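Local coordinates for paenibacillus xanthan lyase (Paenibacillus, PDB 6F2P), which cleaves xanthan, a bacterial polysaccharide, as a family 8 polysaccharide lyase that probably works by beta-elimination, as its relatives do, at residues Ala36-Ala41 against Gly88-Gly93; Asn55-Asp60 against Arg75-Met80. All blocks are in the same frame, centred on the assembly; numbering follows the deposited sequence.

Both contacts lie in the alpha-helical N-terminal part, their centres about 16 Å apart, and in each a loop packs on a neighbouring helix. In interaction 1 the loop 88-93, which follows helix 68-85, turns back onto helix 28-46; in interaction 2 residues 55-60, part of the connection between those two helices, fold onto helix 68-85. The helices meet directly where Ala41 CB packs 3.8 Å from Met80 CA. Most touching residues are buried in both, Ser90 being the exposed one in interaction 1 and Asp60 in interaction 2. Interaction 2 is more extensive, an aromatic and leucine core with a histidine-carboxylate bond at the Asp60 end. Interaction 1, smaller and more polar, combines hydroxyls and a water with one leucine.

Interaction 1 of 2, residues Ala36-Ala41 against Gly88-Gly93; sequences AITVTA and GSSLQG
Thr38 carries most of this contact, its two branches meeting different residues of the loop 88-93. OG1 is anti to the carbonyl carbon (chi1 -57°), which lets it bond the backbone O of Val34 one helical turn back while also reaching the loop. There it lies 2.8 Å from Ser89 OG, a hydrogen bond between the two hydroxyls. A water supplies a second bridge. It donates to Thr38 OG1 at 3.2 Å and accepts from Ser90 N at the same length, with a weak further bond to Gly88 O. The helix hydroxyl is thus tied to the loop directly through a side chain and, by way of the water, to a backbone N-H.

Ser89 to Gln92 form a type I beta turn, closed by Gln92 N donating to Ser89 O at 2.9 Å. An ST turn is laid over its start: Leu91 N gives its hydrogen to Ser89 OG at 3.3 Å, with an N-H...O angle of 160°. Ser89 OG can serve both the turn and Thr38 because it stands anti to its own backbone nitrogen (chi1 177°). This turn forms part of the connection between helices 68-85 and 95-111 in the alpha-helical N-terminal domain of family 8 lyases, and here it rests on the side of the earlier helix 28-46.

The methyl branch of Thr38, CG2, approaches Ser90 OG to 3.7 Å and also meets the side chain of Leu91, which runs across it at a slant, with CD1 3.9 Å from CG2. One turn further along the helix, Ala41 offers its CB to the same methyl, CD1 of Leu91, at 4.0 Å. Leu91 also touches Gln42 and Trp45 of helix 28-46, while Ala41 packs against Ala83 of helix 68-85.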
ATOM      1  N   ALA A  36      37.489   8.911 -24.859  1.00 22.05           N
ATOM      2  CA  ALA A  36      37.372   7.938 -23.774  1.00 17.04           C
ATOM      3  C   ALA A  36      37.393   6.504 -24.300  1.00 19.56           C
ATOM      4  O   ALA A  36      38.072   5.633 -23.740  1.00 21.44           O
ATOM      5  CB  ALA A  36      36.113   8.190 -22.980  1.00 15.61           C
ATOM      6  N   ILE A  37      36.661   6.271 -25.384  1.00 15.83           N
ATOM      7  CA  ILE A  37      36.640   4.964 -26.036  1.00 15.90           C
ATOM      8  C   ILE A  37      38.025   4.560 -26.531  1.00 20.48           C
ATOM      9  O   ILE A  37      38.469   3.421 -26.323  1.00 19.42           O
ATOM     10  CB  ILE A  37      35.646   4.956 -27.207  1.00 15.21           C
ATOM     11  CG1 ILE A  37      34.210   5.033 -26.669  1.00 16.79           C
ATOM     12  CG2 ILE A  37      35.841   3.733 -28.070  1.00 14.59           C
ATOM     13  CD1 ILE A  37      33.149   5.143 -27.745  1.00 19.51           C
ATOM     14  N   THR A  38      38.712   5.503 -27.171  1.00 21.52           N
ATOM     15  CA  THR A  38      40.047   5.260 -27.711  1.00 15.60           C
ATOM     16  C   THR A  38      41.044   4.922 -26.605  1.00 19.23           C
ATOM     17  O   THR A  38      41.771   3.924 -26.684  1.00 20.46           O
ATOM     18  CB  THR A  38      40.563   6.482 -28.481  1.00 18.31           C
ATOM     19  OG1 THR A  38      39.643   6.818 -29.533  1.00 16.45           O
ATOM     20  CG2 THR A  38      41.939   6.191 -29.063  1.00 16.08           C
ATOM     21  N   VAL A  39      41.073   5.758 -25.570  1.00 16.88           N
ATOM     22  CA  VAL A  39      42.005   5.576 -24.467  1.00 14.73           C
ATOM     23  C   VAL A  39      41.820   4.218 -23.788  1.00 22.62           C
ATOM     24  O   VAL A  39      42.798   3.497 -23.545  1.00 24.52           O
ATOM     25  CB  VAL A  39      41.862   6.701 -23.428  1.00 13.05           C
ATOM     26  CG1 VAL A  39      42.663   6.388 -22.178  1.00  8.56           C
ATOM     27  CG2 VAL A  39      42.301   8.020 -24.029  1.00 17.37           C
ATOM     28  N   THR A  40      40.566   3.870 -23.503  1.00 17.22           N
ATOM     29  CA  THR A  40      40.246   2.598 -22.864  1.00 15.78           C
ATOM     30  C   THR A  40      40.744   1.425 -23.702  1.00 18.50           C
ATOM     31  O   THR A  40      41.373   0.497 -23.183  1.00 19.67           O
ATOM     32  CB  THR A  40      38.726   2.457 -22.600  1.00 16.64           C
ATOM     33  OG1 THR A  40      38.334   3.351 -21.555  1.00  9.31           O
ATOM     34  CG2 THR A  40      38.386   1.054 -22.171  1.00 17.99           C
ATOM     35  N   ALA A  41      40.478   1.475 -25.004  1.00 18.89           N
ATOM     36  CA  ALA A  41      40.940   0.422 -25.897  1.00 20.59           C
ATOM     37  C   ALA A  41      42.462   0.316 -25.898  1.00 20.29           C
ATOM     38  O   ALA A  41      43.006  -0.787 -25.814  1.00 21.27           O
ATOM     39  CB  ALA A  41      40.433   0.647 -27.288  1.00 19.04           C
ATOM     40  N   GLY A  88      35.748   8.430 -35.817  1.00 25.96           N
ATOM     41  CA  GLY A  88      36.426   9.539 -35.172  1.00 22.37           C
ATOM     42  C   GLY A  88      37.546   9.072 -34.270  1.00 23.61           C
ATOM     43  O   GLY A  88      38.372   9.871 -33.821  1.00 25.35           O
ATOM     44  N   SER A  89      37.574   7.772 -33.998  1.00 20.23           N
ATOM     45  CA  SER A  89      38.594   7.207 -33.125  1.00 24.03           C
ATOM     46  C   SER A  89      39.924   7.088 -33.866  1.00 26.85           C
ATOM     47  O   SER A  89      39.963   6.630 -35.018  1.00 25.56           O
ATOM     48  CB  SER A  89      38.156   5.830 -32.620  1.00 21.22           C
ATOM     49  OG  SER A  89      39.169   5.247 -31.818  1.00 20.49           O
ATOM     50  N   SER A  90      41.015   7.475 -33.207  1.00 20.56           N
ATOM     51  CA  SER A  90      42.329   7.397 -33.843  1.00 22.31           C
ATOM     52  C   SER A  90      42.747   5.951 -34.035  1.00 19.30           C
ATOM     53  O   SER A  90      43.761   5.671 -34.662  1.00 28.37           O
ATOM     54  CB  SER A  90      43.397   8.160 -33.047  1.00 21.56           C
ATOM     55  OG  SER A  90      43.865   7.409 -31.946  1.00 21.16           O
ATOM     56  N   LEU A  91      41.953   5.036 -33.494  1.00 19.34           N
ATOM     57  CA  LEU A  91      42.201   3.611 -33.643  1.00 18.10           C
ATOM     58  C   LEU A  91      41.234   2.973 -34.625  1.00 20.52           C
ATOM     59  O   LEU A  91      41.252   1.757 -34.801  1.00 24.77           O
ATOM     60  CB  LEU A  91      42.059   2.906 -32.297  1.00 19.06           C
ATOM     61  CG  LEU A  91      43.211   3.052 -31.313  1.00 24.15           C
ATOM     62  CD1 LEU A  91      42.782   2.526 -29.955  1.00 21.12           C
ATOM     63  CD2 LEU A  91      44.415   2.285 -31.834  1.00 17.98           C
ATOM     64  N   GLN A  92      40.379   3.773 -35.256  1.00 17.92           N
ATOM     65  CA  GLN A  92      39.397   3.192 -36.167  1.00 19.75           C
ATOM     66  C   GLN A  92      40.078   2.536 -37.359  1.00 21.89           C
ATOM     67  O   GLN A  92      40.916   3.142 -38.015  1.00 24.38           O
ATOM     68  CB  GLN A  92      38.386   4.224 -36.655  1.00 20.95           C
ATOM     69  CG  GLN A  92      37.304   3.624 -37.557  1.00 19.79           C
ATOM     70  CD  GLN A  92      36.374   4.679 -38.133  1.00 24.88           C
ATOM     71  OE1 GLN A  92      36.717   5.861 -38.191  1.00 23.48           O
ATOM     72  NE2 GLN A  92      35.186   4.258 -38.553  1.00 21.11           N
ATOM     73  N   GLY A  93      39.733   1.281 -37.610  1.00 23.17           N
ATOM     74  CA  GLY A  93      40.235   0.574 -38.768  1.00 24.25           C
ATOM     75  C   GLY A  93      41.657   0.059 -38.623  1.00 30.19           C
ATOM     76  O   GLY A  93      42.201  -0.536 -39.559  1.00 25.43           O
TER
HETATM   77  O   HOH W   1      40.282   9.620 -30.930  1.00 24.59           O

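Interaction 2 of 2, residues Asn55-Asp60 against Arg75-Met80; sequences NRLWND and RHLYDM
His76 NE2 donates to Asp60 OD2 at 3.0 Å and 160°, meeting the syn lone pair of that oxygen close to the imidazole plane. A weak second bond runs from NE2 to Asp60 OD1, and carboxylate and ring are nearly coplanar, 26° apart. Trp58 NE1 bonds the backbone O of Tyr44, which helps fix the rotation of the indole. The imidazole turns its edge to the face of the Trp58 pyrrole ring in a T-shaped pair, centroids 4.8 Å apart, and stacks with Tyr44. His76 CB lies over the Trp58 benzene ring, 3.5 Å from its centroid, a CH-pi contact. In the plane of the indole, Met80 SD stands at the edge, 3.6 Å from Trp58 CZ2, a Met-aromatic contact. With an alanine in place of Trp58, the His76 edge and the Met80 sulfur would probably lose their aromatic partner, opening a gap beside helix 68-85. Further out, Leu77 CD2 lies 3.9 Å from Trp58 CH2, and Leu77 CD1 meets Leu57 CD1 at 4.1 Å, their side chains crossing near a right angle. The contact joins a connecting loop to the next helix of the alpha-helical domain, which in family 8 lyases is an incomplete (alpha/alpha) toroid, probably here too.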
ATOM      1  N   ASN A  55      48.237 -18.297 -21.828  1.00 22.92           N
ATOM      2  CA  ASN A  55      47.311 -19.135 -21.076  1.00 24.12           C
ATOM      3  C   ASN A  55      46.045 -18.371 -20.703  1.00 23.64           C
ATOM      4  O   ASN A  55      45.128 -18.928 -20.108  1.00 18.01           O
ATOM      5  CB  ASN A  55      47.989 -19.662 -19.815  1.00 20.56           C
ATOM      6  CG  ASN A  55      49.042 -20.701 -20.120  1.00 33.94           C
ATOM      7  OD1 ASN A  55      50.240 -20.481 -19.899  1.00 43.32           O
ATOM      8  ND2 ASN A  55      48.604 -21.844 -20.642  1.00 33.45           N
ATOM      9  N   ARG A  56      46.026 -17.091 -21.065  1.00 18.86           N
ATOM     10  CA  ARG A  56      44.953 -16.159 -20.747  1.00 17.47           C
ATOM     11  C   ARG A  56      45.205 -14.999 -21.697  1.00 21.62           C
ATOM     12  O   ARG A  56      46.241 -14.981 -22.367  1.00 24.06           O
ATOM     13  CB  ARG A  56      45.073 -15.680 -19.300  1.00 16.63           C
ATOM     14  CG  ARG A  56      46.389 -14.961 -19.029  1.00 20.66           C
ATOM     15  CD  ARG A  56      46.660 -14.659 -17.554  1.00 21.23           C
ATOM     16  NE  ARG A  56      46.788 -15.871 -16.747  1.00 19.12           N
ATOM     17  CZ  ARG A  56      47.414 -15.926 -15.576  1.00 15.38           C
ATOM     18  NH1 ARG A  56      47.999 -14.846 -15.075  1.00 14.46           N
ATOM     19  NH2 ARG A  56      47.454 -17.069 -14.908  1.00 18.83           N
ATOM     20  N   LEU A  57      44.289 -14.035 -21.769  1.00 17.19           N
ATOM     21  CA  LEU A  57      44.505 -12.874 -22.635  1.00 17.08           C
ATOM     22  C   LEU A  57      44.885 -11.630 -21.846  1.00 21.23           C
ATOM     23  O   LEU A  57      45.485 -10.701 -22.384  1.00 21.66           O
ATOM     24  CB  LEU A  57      43.279 -12.588 -23.504  1.00 13.62           C
ATOM     25  CG  LEU A  57      42.822 -13.715 -24.430  1.00 16.74           C
ATOM     26  CD1 LEU A  57      41.741 -13.210 -25.365  1.00 14.75           C
ATOM     27  CD2 LEU A  57      43.979 -14.319 -25.220  1.00 16.78           C
ATOM     28  N   TRP A  58      44.497 -11.604 -20.575  1.00 23.62           N
ATOM     29  CA  TRP A  58      44.912 -10.550 -19.662  1.00 20.41           C
ATOM     30  C   TRP A  58      45.198 -11.210 -18.331  1.00 24.28           C
ATOM     31  O   TRP A  58      44.602 -12.234 -18.010  1.00 24.81           O
ATOM     32  CB  TRP A  58      43.825  -9.496 -19.487  1.00 19.86           C
ATOM     33  CG  TRP A  58      43.729  -8.533 -20.613  1.00 20.30           C
ATOM     34  CD1 TRP A  58      44.387  -7.345 -20.731  1.00 19.87           C
ATOM     35  CD2 TRP A  58      42.915  -8.661 -21.785  1.00 16.84           C
ATOM     36  NE1 TRP A  58      44.042  -6.729 -21.909  1.00 18.81           N
ATOM     37  CE2 TRP A  58      43.139  -7.516 -22.576  1.00 20.21           C
ATOM     38  CE3 TRP A  58      42.028  -9.639 -22.249  1.00 15.40           C
ATOM     39  CZ2 TRP A  58      42.504  -7.318 -23.807  1.00 18.39           C
ATOM     40  CZ3 TRP A  58      41.398  -9.444 -23.473  1.00 14.60           C
ATOM     41  CH2 TRP A  58      41.644  -8.293 -24.238  1.00 18.04           C
ATOM     42  N   ASN A  59      46.113 -10.631 -17.563  1.00 24.46           N
ATOM     43  CA  ASN A  59      46.449 -11.177 -16.260  1.00 24.43           C
ATOM     44  C   ASN A  59      45.337 -10.956 -15.244  1.00 25.55           C
ATOM     45  O   ASN A  59      45.177 -11.728 -14.300  1.00 26.91           O
ATOM     46  CB  ASN A  59      47.767 -10.588 -15.752  1.00 22.09           C
ATOM     47  CG  ASN A  59      48.972 -11.397 -16.195  1.00 24.17           C
ATOM     48  OD1 ASN A  59      48.888 -12.620 -16.371  1.00 21.51           O
ATOM     49  ND2 ASN A  59      50.103 -10.719 -16.378  1.00 15.36           N
ATOM     50  N   ASP A  60      44.553  -9.908 -15.445  1.00 22.27           N
ATOM     51  CA  ASP A  60      43.492  -9.593 -14.504  1.00 22.04           C
ATOM     52  C   ASP A  60      42.298 -10.515 -14.729  1.00 23.44           C
ATOM     53  O   ASP A  60      41.238 -10.343 -14.120  1.00 21.17           O
ATOM     54  CB  ASP A  60      43.091  -8.115 -14.608  1.00 21.92           C
ATOM     55  CG  ASP A  60      42.302  -7.792 -15.876  1.00 23.13           C
ATOM     56  OD1 ASP A  60      42.217  -8.636 -16.796  1.00 26.28           O
ATOM     57  OD2 ASP A  60      41.770  -6.664 -15.960  1.00 29.61           O
ATOM     58  N   ARG A  75      34.746  -8.476 -22.234  1.00 12.53           N
ATOM     59  CA  ARG A  75      34.517  -7.038 -22.116  1.00 15.72           C
ATOM     60  C   ARG A  75      35.739  -6.257 -22.595  1.00 20.37           C
ATOM     61  O   ARG A  75      35.604  -5.256 -23.310  1.00 22.58           O
ATOM     62  CB  ARG A  75      34.112  -6.639 -20.693  1.00 14.49           C
ATOM     63  CG  ARG A  75      32.776  -7.218 -20.283  1.00 24.04           C
ATOM     64  CD  ARG A  75      32.252  -6.709 -18.950  1.00 25.73           C
ATOM     65  NE  ARG A  75      30.849  -7.091 -18.799  1.00 34.93           N
ATOM     66  CZ  ARG A  75      30.088  -6.811 -17.745  1.00 37.22           C
ATOM     67  NH1 ARG A  75      30.591  -6.136 -16.719  1.00 32.55           N
ATOM     68  NH2 ARG A  75      28.816  -7.208 -17.722  1.00 30.47           N
ATOM     69  N   HIS A  76      36.928  -6.723 -22.217  1.00 19.48           N
ATOM     70  CA  HIS A  76      38.165  -6.105 -22.688  1.00 21.72           C
ATOM     71  C   HIS A  76      38.224  -6.125 -24.211  1.00 20.13           C
ATOM     72  O   HIS A  76      38.457  -5.081 -24.834  1.00 18.20           O
ATOM     73  CB  HIS A  76      39.385  -6.797 -22.095  1.00 16.97           C
ATOM     74  CG  HIS A  76      39.536  -6.591 -20.624  1.00 21.88           C
ATOM     75  ND1 HIS A  76      38.774  -5.687 -19.920  1.00 26.83           N
ATOM     76  CD2 HIS A  76      40.361  -7.172 -19.719  1.00 23.22           C
ATOM     77  CE1 HIS A  76      39.119  -5.722 -18.639  1.00 23.97           C
ATOM     78  NE2 HIS A  76      40.083  -6.615 -18.500  1.00 19.49           N
ATOM     79  N   LEU A  77      38.000  -7.304 -24.800  1.00 14.66           N
ATOM     80  CA  LEU A  77      37.887  -7.441 -26.256  1.00 16.17           C
ATOM     81  C   LEU A  77      36.823  -6.519 -26.860  1.00 18.36           C
ATOM     82  O   LEU A  77      37.047  -5.892 -27.899  1.00 20.93           O
ATOM     83  CB  LEU A  77      37.603  -8.891 -26.648  1.00 13.81           C
ATOM     84  CG  LEU A  77      38.786  -9.846 -26.501  1.00 16.45           C
ATOM     85  CD1 LEU A  77      38.340 -11.284 -26.665  1.00 12.92           C
ATOM     86  CD2 LEU A  77      39.878  -9.500 -27.511  1.00 16.49           C
ATOM     87  N   TYR A  78      35.674  -6.415 -26.201  1.00 15.82           N
ATOM     88  CA  TYR A  78      34.645  -5.509 -26.678  1.00 15.77           C
ATOM     89  C   TYR A  78      35.128  -4.059 -26.748  1.00 16.38           C
ATOM     90  O   TYR A  78      34.853  -3.354 -27.725  1.00 12.06           O
ATOM     91  CB  TYR A  78      33.380  -5.582 -25.827  1.00 16.85           C
ATOM     92  CG  TYR A  78      32.385  -4.531 -26.248  1.00 18.29           C
ATOM     93  CD1 TYR A  78      31.650  -4.674 -27.420  1.00 17.15           C
ATOM     94  CD2 TYR A  78      32.215  -3.372 -25.507  1.00 17.49           C
ATOM     95  CE1 TYR A  78      30.757  -3.698 -27.827  1.00 18.00           C
ATOM     96  CE2 TYR A  78      31.320  -2.386 -25.910  1.00 19.30           C
ATOM     97  CZ  TYR A  78      30.594  -2.557 -27.069  1.00 20.81           C
ATOM     98  OH  TYR A  78      29.700  -1.588 -27.467  1.00 24.77           O
ATOM     99  N   ASP A  79      35.823  -3.611 -25.707  1.00 20.51           N
ATOM    100  CA  ASP A  79      36.288  -2.224 -25.657  1.00 22.65           C
ATOM    101  C   ASP A  79      37.187  -1.924 -26.841  1.00 17.97           C
ATOM    102  O   ASP A  79      37.079  -0.864 -27.448  1.00 18.42           O
ATOM    103  CB  ASP A  79      37.027  -1.918 -24.349  1.00 21.52           C
ATOM    104  CG  ASP A  79      36.091  -1.829 -23.154  1.00 27.38           C
ATOM    105  OD1 ASP A  79      34.875  -1.625 -23.361  1.00 25.30           O
ATOM    106  OD2 ASP A  79      36.569  -1.954 -22.005  1.00 28.02           O
ATOM    107  N   MET A  80      38.062  -2.874 -27.167  1.00 19.22           N
ATOM    108  CA  MET A  80      38.992  -2.735 -28.287  1.00 20.54           C
ATOM    109  C   MET A  80      38.224  -2.698 -29.605  1.00 18.75           C
ATOM    110  O   MET A  80      38.446  -1.821 -30.449  1.00 17.59           O
ATOM    111  CB  MET A  80      40.011  -3.883 -28.280  1.00 13.65           C
ATOM    112  CG  MET A  80      40.902  -3.896 -27.049  1.00 16.66           C
ATOM    113  SD  MET A  80      41.790  -5.456 -26.787  1.00 22.20           S
ATOM    114  CE  MET A  80      42.862  -5.494 -28.221  1.00 17.10           C
TER